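Local coordinates for cutinase-like protein (Cryptococcus sp., PDB 2CZQ) that probably hydrolyses carboxylic esters, as a cutinase-like enzyme of the alpha/beta hydrolase fold, at residues A[82-86]-A[114-118]; A[63-67]-A[78-82]. All blocks are in the same frame, centred on the assembly; numbering follows the deposited sequence. Where two conformers were deposited one is given.

Interaction 1. Residues A[82-86]-A[114-118]; sequences QGYSQ and IGNPD
Ile114 O takes three close approaches from 82-86. Ser85 N gives it a hydrogen bond of 3.0 Å, Tyr84 CA lies 3.3 Å from Ile114 O in a C-H...O contact, and Tyr84 CD1 reaches the same oxygen near the ring plane. A second backbone bond, Ile114 N to Gly83 O at 3.0 Å, completes the parallel pairing of Tyr84 with Ile114. Tyr84 and Ile114 point to the same face of the sheet. Ile114 CG1 sits between its backbone N and carbonyl carbon (chi1 42°), and CD1 comes up against Tyr84 CD1 at 3.7 Å. Beyond the strand ends, Ser85 CA makes a C-H...O contact of 3.2 Å with Gly115 O. Pro117 brings CD and CG against Ser85 O, with CD 3.1 Å from that oxygen. Ser85 has positive phi (60°), consistent with the nucleophile elbow of this fold. Its OG is hydrogen-bonded to His180 NE2, consistent with a Ser-His-Asp triad completed by Asp165. Tyr84 OH bonds to His180 O. Asn116 OD1 accepts from Asp118 N in an Asx turn. The contact joins the C-terminal ends of neighbouring strands 78-84 and 108-114, where helix 86-98 starts and packs on Asn116 and Asp118.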
ATOM      1  N   GLN A  82      -0.026   0.789  -3.287  1.00  4.69           N
ATOM      2  CA  GLN A  82       0.988   0.274  -2.378  1.00  4.64           C
ATOM      3  C   GLN A  82       1.672   1.445  -1.712  1.00  4.32           C
ATOM      4  O   GLN A  82       2.015   2.420  -2.378  1.00  4.35           O
ATOM      5  CB  GLN A  82       2.023  -0.532  -3.155  1.00  5.04           C
ATOM      6  CG  GLN A  82       1.441  -1.702  -3.930  1.00  5.69           C
ATOM      7  CD  GLN A  82       2.417  -2.305  -4.921  1.00  5.06           C
ATOM      8  OE1 GLN A  82       3.215  -1.589  -5.525  1.00  5.78           O
ATOM      9  NE2 GLN A  82       2.348  -3.625  -5.096  1.00  5.81           N
ATOM     10  N   GLY A  83       1.898   1.357  -0.404  1.00  4.25           N
ATOM     11  CA  GLY A  83       2.603   2.417   0.290  1.00  4.62           C
ATOM     12  C   GLY A  83       3.466   1.897   1.415  1.00  4.24           C
ATOM     13  O   GLY A  83       3.044   1.010   2.164  1.00  4.67           O
ATOM     14  N   TYR A  84       4.676   2.443   1.519  1.00  4.24           N
ATOM     15  CA  TYR A  84       5.628   2.092   2.568  1.00  4.52           C
ATOM     16  C   TYR A  84       5.946   3.324   3.401  1.00  4.36           C
ATOM     17  O   TYR A  84       6.367   4.350   2.865  1.00  4.50           O
ATOM     18  CB  TYR A  84       6.913   1.554   1.933  1.00  4.84           C
ATOM     19  CG  TYR A  84       8.080   1.382   2.887  1.00  5.79           C
ATOM     20  CD1 TYR A  84       7.930   0.747   4.127  1.00  5.51           C
ATOM     21  CD2 TYR A  84       9.339   1.872   2.550  1.00  8.43           C
ATOM     22  CE1 TYR A  84       9.011   0.594   4.998  1.00  6.30           C
ATOM     23  CE2 TYR A  84      10.418   1.732   3.406  1.00  9.45           C
ATOM     24  CZ  TYR A  84      10.253   1.096   4.627  1.00  8.66           C
ATOM     25  OH  TYR A  84      11.340   0.962   5.462  1.00 11.01           O
ATOM     26  N   SER A  85       5.761   3.209   4.718  1.00  4.41           N
ATOM     27  CA  SER A  85       6.182   4.245   5.662  1.00  4.57           C
ATOM     28  C   SER A  85       5.462   5.561   5.331  1.00  4.32           C
ATOM     29  O   SER A  85       4.230   5.569   5.299  1.00  4.56           O
ATOM     30  CB  SER A  85       7.709   4.351   5.707  1.00  4.92           C
ATOM     31  OG  SER A  85       8.112   5.039   6.868  1.00  5.01           O
ATOM     32  N   GLN A  86       6.174   6.653   5.057  1.00  4.42           N
ATOM     33  CA  GLN A  86       5.492   7.883   4.662  1.00  4.47           C
ATOM     34  C   GLN A  86       4.509   7.629   3.510  1.00  4.45           C
ATOM     35  O   GLN A  86       3.423   8.211   3.463  1.00  4.51           O
ATOM     36  CB  GLN A  86       6.486   8.976   4.272  1.00  4.68           C
ATOM     37  CG  GLN A  86       5.769  10.264   3.891  1.00  4.85           C
ATOM     38  CD  GLN A  86       6.638  11.500   3.745  1.00  4.92           C
ATOM     39  OE1 GLN A  86       6.096  12.573   3.514  1.00  5.35           O
ATOM     40  NE2 GLN A  86       7.958  11.364   3.852  1.00  5.43           N
ATOM     41  N   ILE A 114       2.793  -1.264   4.049  1.00  4.58           N
ATOM     42  CA  ILE A 114       3.830  -1.789   4.930  1.00  4.74           C
ATOM     43  C   ILE A 114       4.403  -0.669   5.777  1.00  4.38           C
ATOM     44  O   ILE A 114       4.611   0.451   5.299  1.00  4.55           O
ATOM     45  CB  ILE A 114       4.968  -2.510   4.151  1.00  4.93           C
ATOM     46  CG1 ILE A 114       5.353  -1.738   2.883  1.00  5.14           C
ATOM     47  CG2 ILE A 114       4.566  -3.941   3.829  1.00  5.56           C
ATOM     48  CD1 ILE A 114       6.650  -2.204   2.245  1.00  5.69           C
ATOM     49  N   GLY A 115       4.650  -0.965   7.048  1.00  4.62           N
ATOM     50  CA  GLY A 115       5.232   0.027   7.939  1.00  4.92           C
ATOM     51  C   GLY A 115       4.409   1.304   8.033  1.00  4.67           C
ATOM     52  O   GLY A 115       4.937   2.411   7.941  1.00  4.94           O
ATOM     53  N   ASN A 116       3.106   1.142   8.230  1.00  4.66           N
ATOM     54  CA  ASN A 116       2.152   2.242   8.136  1.00  4.63           C
ATOM     55  C   ASN A 116       2.116   3.112   9.391  1.00  4.58           C
ATOM     56  O   ASN A 116       1.693   2.639  10.442  1.00  4.55           O
ATOM     57  CB  ASN A 116       0.767   1.633   7.898  1.00  4.96           C
ATOM     58  CG  ASN A 116      -0.316   2.665   7.723  1.00  4.59           C
ATOM     59  OD1 ASN A 116      -0.053   3.853   7.503  1.00  5.11           O
ATOM     60  ND2 ASN A 116      -1.563   2.211   7.812  1.00  5.26           N
ATOM     61  N   PRO A 117       2.506   4.388   9.306  1.00  4.39           N
ATOM     62  CA  PRO A 117       2.393   5.278  10.469  1.00  4.76           C
ATOM     63  C   PRO A 117       0.945   5.417  10.944  1.00  4.55           C
ATOM     64  O   PRO A 117       0.715   5.739  12.109  1.00  4.93           O
ATOM     65  CB  PRO A 117       2.896   6.623   9.936  1.00  5.38           C
ATOM     66  CG  PRO A 117       3.736   6.283   8.745  1.00  5.37           C
ATOM     67  CD  PRO A 117       3.060   5.095   8.136  1.00  4.73           C
ATOM     68  N   ASP A 118      -0.009   5.173  10.046  1.00  4.50           N
ATOM     69  CA  ASP A 118      -1.429   5.312  10.357  1.00  4.76           C
ATOM     70  C   ASP A 118      -2.080   3.993  10.760  1.00  4.81           C
ATOM     71  O   ASP A 118      -3.305   3.872  10.747  1.00  5.18           O
ATOM     72  CB  ASP A 118      -2.174   5.902   9.162  1.00  5.04           C
ATOM     73  CG  ASP A 118      -1.685   7.268   8.792  1.00  5.35           C
ATOM     74  OD1 ASP A 118      -1.033   7.919   9.651  1.00  5.46           O
ATOM     75  OD2 ASP A 118      -1.923   7.751   7.665  1.00  6.07           O
TER

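Interaction 2. Residues A[63-67]-A[78-82]; sequences IIRRI and CYILQ
The Tyr79 ring has Ile67 over one face. Ile67 CG1 stands 4.2 Å from the ring centroid, nearly along the ring normal, in a CH-pi contact. Ile67 CG2 approaches Tyr79 CE2 at 3.8 Å. The guanidinium of Arg66 is turned nearly at right angles to the ring, with planes 85° apart, and meets it obliquely with NH1 4.1 Å from Tyr79 OH. The phenol hydroxyl gives a weak hydrogen bond, Tyr79 OH to Ile67 O, of 2.7 Å. The tyrosine thus spans from strand to helix backbone and ends on a carbonyl. Arg66 NH2 bonds to a citrate, probably from the crystallisation liquor. Further along, Leu81 CD2 lies 4.0 Å from Ile67 CD1 and 4.2 Å from Ile63 CG2. With CG1 beside the backbone N (chi1 -70°) and the chain extended beyond it, Ile67 CD1 reaches Leu81. Tyr79 and Leu81 alternate with Ile80 and both point to the helix. The axes of 63-67 and 78-82 run nearly antiparallel (168°) and come within 10.8 Å. Val10, Val108 and Leu98 border the same apolar layer. This is the helix-to-strand half of a beta-alpha-beta crossover (41-45, 57-73, 78-84, with strand 9-14 between the two strands), found throughout alpha/beta folds, including the alpha/beta hydrolases.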
ATOM      1  N   ILE A  63      -1.042  10.198  -6.328  1.00  5.44           N
ATOM      2  CA  ILE A  63      -1.746   8.914  -6.373  1.00  5.50           C
ATOM      3  C   ILE A  63      -3.099   9.095  -7.064  1.00  5.50           C
ATOM      4  O   ILE A  63      -3.459   8.366  -7.993  1.00  5.46           O
ATOM      5  CB  ILE A  63      -1.974   8.361  -4.947  1.00  5.49           C
ATOM      6  CG1 ILE A  63      -0.655   7.953  -4.290  1.00  5.61           C
ATOM      7  CG2 ILE A  63      -2.943   7.170  -4.972  1.00  5.80           C
ATOM      8  CD1 ILE A  63      -0.787   7.772  -2.776  1.00  5.79           C
ATOM      9  N   ILE A  64      -3.853  10.075  -6.577  1.00  5.77           N
ATOM     10  CA  ILE A  64      -5.198  10.316  -7.074  1.00  6.06           C
ATOM     11  C   ILE A  64      -5.161  10.792  -8.525  1.00  6.20           C
ATOM     12  O   ILE A  64      -5.982  10.370  -9.341  1.00  6.49           O
ATOM     13  CB  ILE A  64      -5.955  11.278  -6.137  1.00  6.13           C
ATOM     14  CG1 ILE A  64      -6.180  10.602  -4.776  1.00  6.40           C
ATOM     15  CG2 ILE A  64      -7.274  11.710  -6.767  1.00  7.36           C
ATOM     16  CD1 ILE A  64      -6.736  11.512  -3.699  1.00  7.69           C
ATOM     17  N   ARG A  65      -4.184  11.638  -8.849  1.00  6.50           N
ATOM     18  CA  ARG A  65      -3.974  12.083 -10.226  1.00  7.20           C
ATOM     19  C   ARG A  65      -3.799  10.889 -11.168  1.00  6.66           C
ATOM     20  O   ARG A  65      -4.433  10.831 -12.228  1.00  7.22           O
ATOM     21  CB  ARG A  65      -2.774  13.029 -10.316  0.50  7.64           C
ATOM     22  CG  ARG A  65      -2.349  13.399 -11.736  0.50  9.35           C
ATOM     23  CD  ARG A  65      -0.851  13.644 -11.877  0.50 12.19           C
ATOM     24  NE  ARG A  65      -0.182  12.634 -12.696  0.50 14.26           N
ATOM     25  CZ  ARG A  65       0.183  11.423 -12.281  0.50 15.08           C
ATOM     26  NH1 ARG A  65      -0.058  11.029 -11.041  0.50 15.66           N
ATOM     27  NH2 ARG A  65       0.788  10.593 -13.120  0.50 15.32           N
ATOM     28  N   ARG A  66      -2.945   9.940 -10.787  1.00  6.31           N
ATOM     29  CA  ARG A  66      -2.706   8.770 -11.626  1.00  6.14           C
ATOM     30  C   ARG A  66      -3.966   7.922 -11.779  1.00  5.88           C
ATOM     31  O   ARG A  66      -4.262   7.442 -12.876  1.00  5.98           O
ATOM     32  CB  ARG A  66      -1.537   7.922 -11.104  1.00  6.12           C
ATOM     33  CG  ARG A  66      -1.190   6.730 -11.987  1.00  6.10           C
ATOM     34  CD  ARG A  66      -0.704   7.142 -13.361  1.00  6.41           C
ATOM     35  NE  ARG A  66      -0.427   6.041 -14.277  1.00  6.47           N
ATOM     36  CZ  ARG A  66      -1.340   5.416 -15.022  1.00  6.38           C
ATOM     37  NH1 ARG A  66      -2.625   5.738 -14.935  1.00  7.86           N
ATOM     38  NH2 ARG A  66      -0.960   4.461 -15.861  1.00  6.57           N
ATOM     39  N   ILE A  67      -4.702   7.740 -10.684  1.00  5.78           N
ATOM     40  CA  ILE A  67      -5.950   6.985 -10.734  1.00  6.15           C
ATOM     41  C   ILE A  67      -6.914   7.620 -11.736  1.00  6.23           C
ATOM     42  O   ILE A  67      -7.462   6.944 -12.614  1.00  6.07           O
ATOM     43  CB  ILE A  67      -6.601   6.908  -9.338  1.00  5.91           C
ATOM     44  CG1 ILE A  67      -5.777   6.012  -8.414  1.00  6.01           C
ATOM     45  CG2 ILE A  67      -8.056   6.421  -9.437  1.00  6.84           C
ATOM     46  CD1 ILE A  67      -6.196   6.101  -6.958  1.00  6.45           C
ATOM     47  N   CYS A  78      -7.645  -1.293 -13.707  1.00  5.94           N
ATOM     48  CA  CYS A  78      -7.587  -1.675 -12.301  1.00  6.14           C
ATOM     49  C   CYS A  78      -6.334  -1.131 -11.640  1.00  5.60           C
ATOM     50  O   CYS A  78      -5.297  -0.985 -12.286  1.00  6.03           O
ATOM     51  CB  CYS A  78      -7.555  -3.183 -12.180  1.00  6.25           C
ATOM     52  SG  CYS A  78      -8.964  -4.017 -12.922  1.00  7.30           S
ATOM     53  N   TYR A  79      -6.426  -0.883 -10.338  1.00  5.48           N
ATOM     54  CA  TYR A  79      -5.287  -0.423  -9.553  1.00  5.41           C
ATOM     55  C   TYR A  79      -5.048  -1.267  -8.319  1.00  5.16           C
ATOM     56  O   TYR A  79      -6.000  -1.742  -7.679  1.00  5.29           O
ATOM     57  CB  TYR A  79      -5.514   1.010  -9.074  1.00  5.71           C
ATOM     58  CG  TYR A  79      -5.705   1.994 -10.189  1.00  5.73           C
ATOM     59  CD1 TYR A  79      -4.632   2.401 -10.967  1.00  6.55           C
ATOM     60  CD2 TYR A  79      -6.961   2.507 -10.479  1.00  6.18           C
ATOM     61  CE1 TYR A  79      -4.796   3.296 -12.002  1.00  6.75           C
ATOM     62  CE2 TYR A  79      -7.144   3.410 -11.521  1.00  6.72           C
ATOM     63  CZ  TYR A  79      -6.051   3.798 -12.278  1.00  6.37           C
ATOM     64  OH  TYR A  79      -6.197   4.695 -13.306  1.00  6.66           O
ATOM     65  N   ILE A  80      -3.771  -1.407  -7.971  1.00  4.94           N
ATOM     66  CA  ILE A  80      -3.377  -1.747  -6.607  1.00  4.98           C
ATOM     67  C   ILE A  80      -2.598  -0.543  -6.093  1.00  4.85           C
ATOM     68  O   ILE A  80      -1.684  -0.062  -6.766  1.00  5.20           O
ATOM     69  CB  ILE A  80      -2.480  -3.006  -6.553  1.00  5.33           C
ATOM     70  CG1 ILE A  80      -3.160  -4.222  -7.201  1.00  5.97           C
ATOM     71  CG2 ILE A  80      -2.043  -3.295  -5.107  1.00  6.03           C
ATOM     72  CD1 ILE A  80      -4.397  -4.743  -6.478  1.00  6.27           C
ATOM     73  N   LEU A  81      -2.965  -0.043  -4.917  1.00  4.58           N
ATOM     74  CA  LEU A  81      -2.220   1.037  -4.275  1.00  4.88           C
ATOM     75  C   LEU A  81      -1.311   0.455  -3.205  1.00  4.88           C
ATOM     76  O   LEU A  81      -1.776  -0.278  -2.330  1.00  5.78           O
ATOM     77  CB  LEU A  81      -3.156   2.069  -3.641  1.00  5.22           C
ATOM     78  CG  LEU A  81      -4.275   2.626  -4.521  1.00  5.29           C
ATOM     79  CD1 LEU A  81      -5.043   3.703  -3.770  1.00  6.33           C
ATOM     80  CD2 LEU A  81      -3.749   3.148  -5.852  1.00  5.67           C
ATOM     81  N   GLN A  82      -0.026   0.789  -3.287  1.00  4.69           N
ATOM     82  CA  GLN A  82       0.988   0.274  -2.378  1.00  4.64           C
ATOM     83  C   GLN A  82       1.672   1.445  -1.712  1.00  4.32           C
ATOM     84  O   GLN A  82       2.015   2.420  -2.378  1.00  4.35           O
ATOM     85  CB  GLN A  82       2.023  -0.532  -3.155  1.00  5.04           C
ATOM     86  CG  GLN A  82       1.441  -1.702  -3.930  1.00  5.69           C
ATOM     87  CD  GLN A  82       2.417  -2.305  -4.921  1.00  5.06           C
ATOM     88  OE1 GLN A  82       3.215  -1.589  -5.525  1.00  5.78           O
ATOM     89  NE2 GLN A  82       2.348  -3.625  -5.096  1.00  5.81           N
TER

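In the fold
Both interactions use strand 78-84, a central strand of the parallel sheet, and they share Gln82. Their centres are 15 Å apart. Interaction 2 comes first along the chain: helix 57-73 leads through a short loop into the start of the strand and packs on one face of the sheet. Interaction 1 takes the other end of the strand, where it pairs edge to edge with the end of strand 108-114, after helix 86-98 has crossed over. That end carries the probable nucleophile Ser85, whereas interaction 2 lies toward the other end of the strand, between helix 57-73 and the sheet.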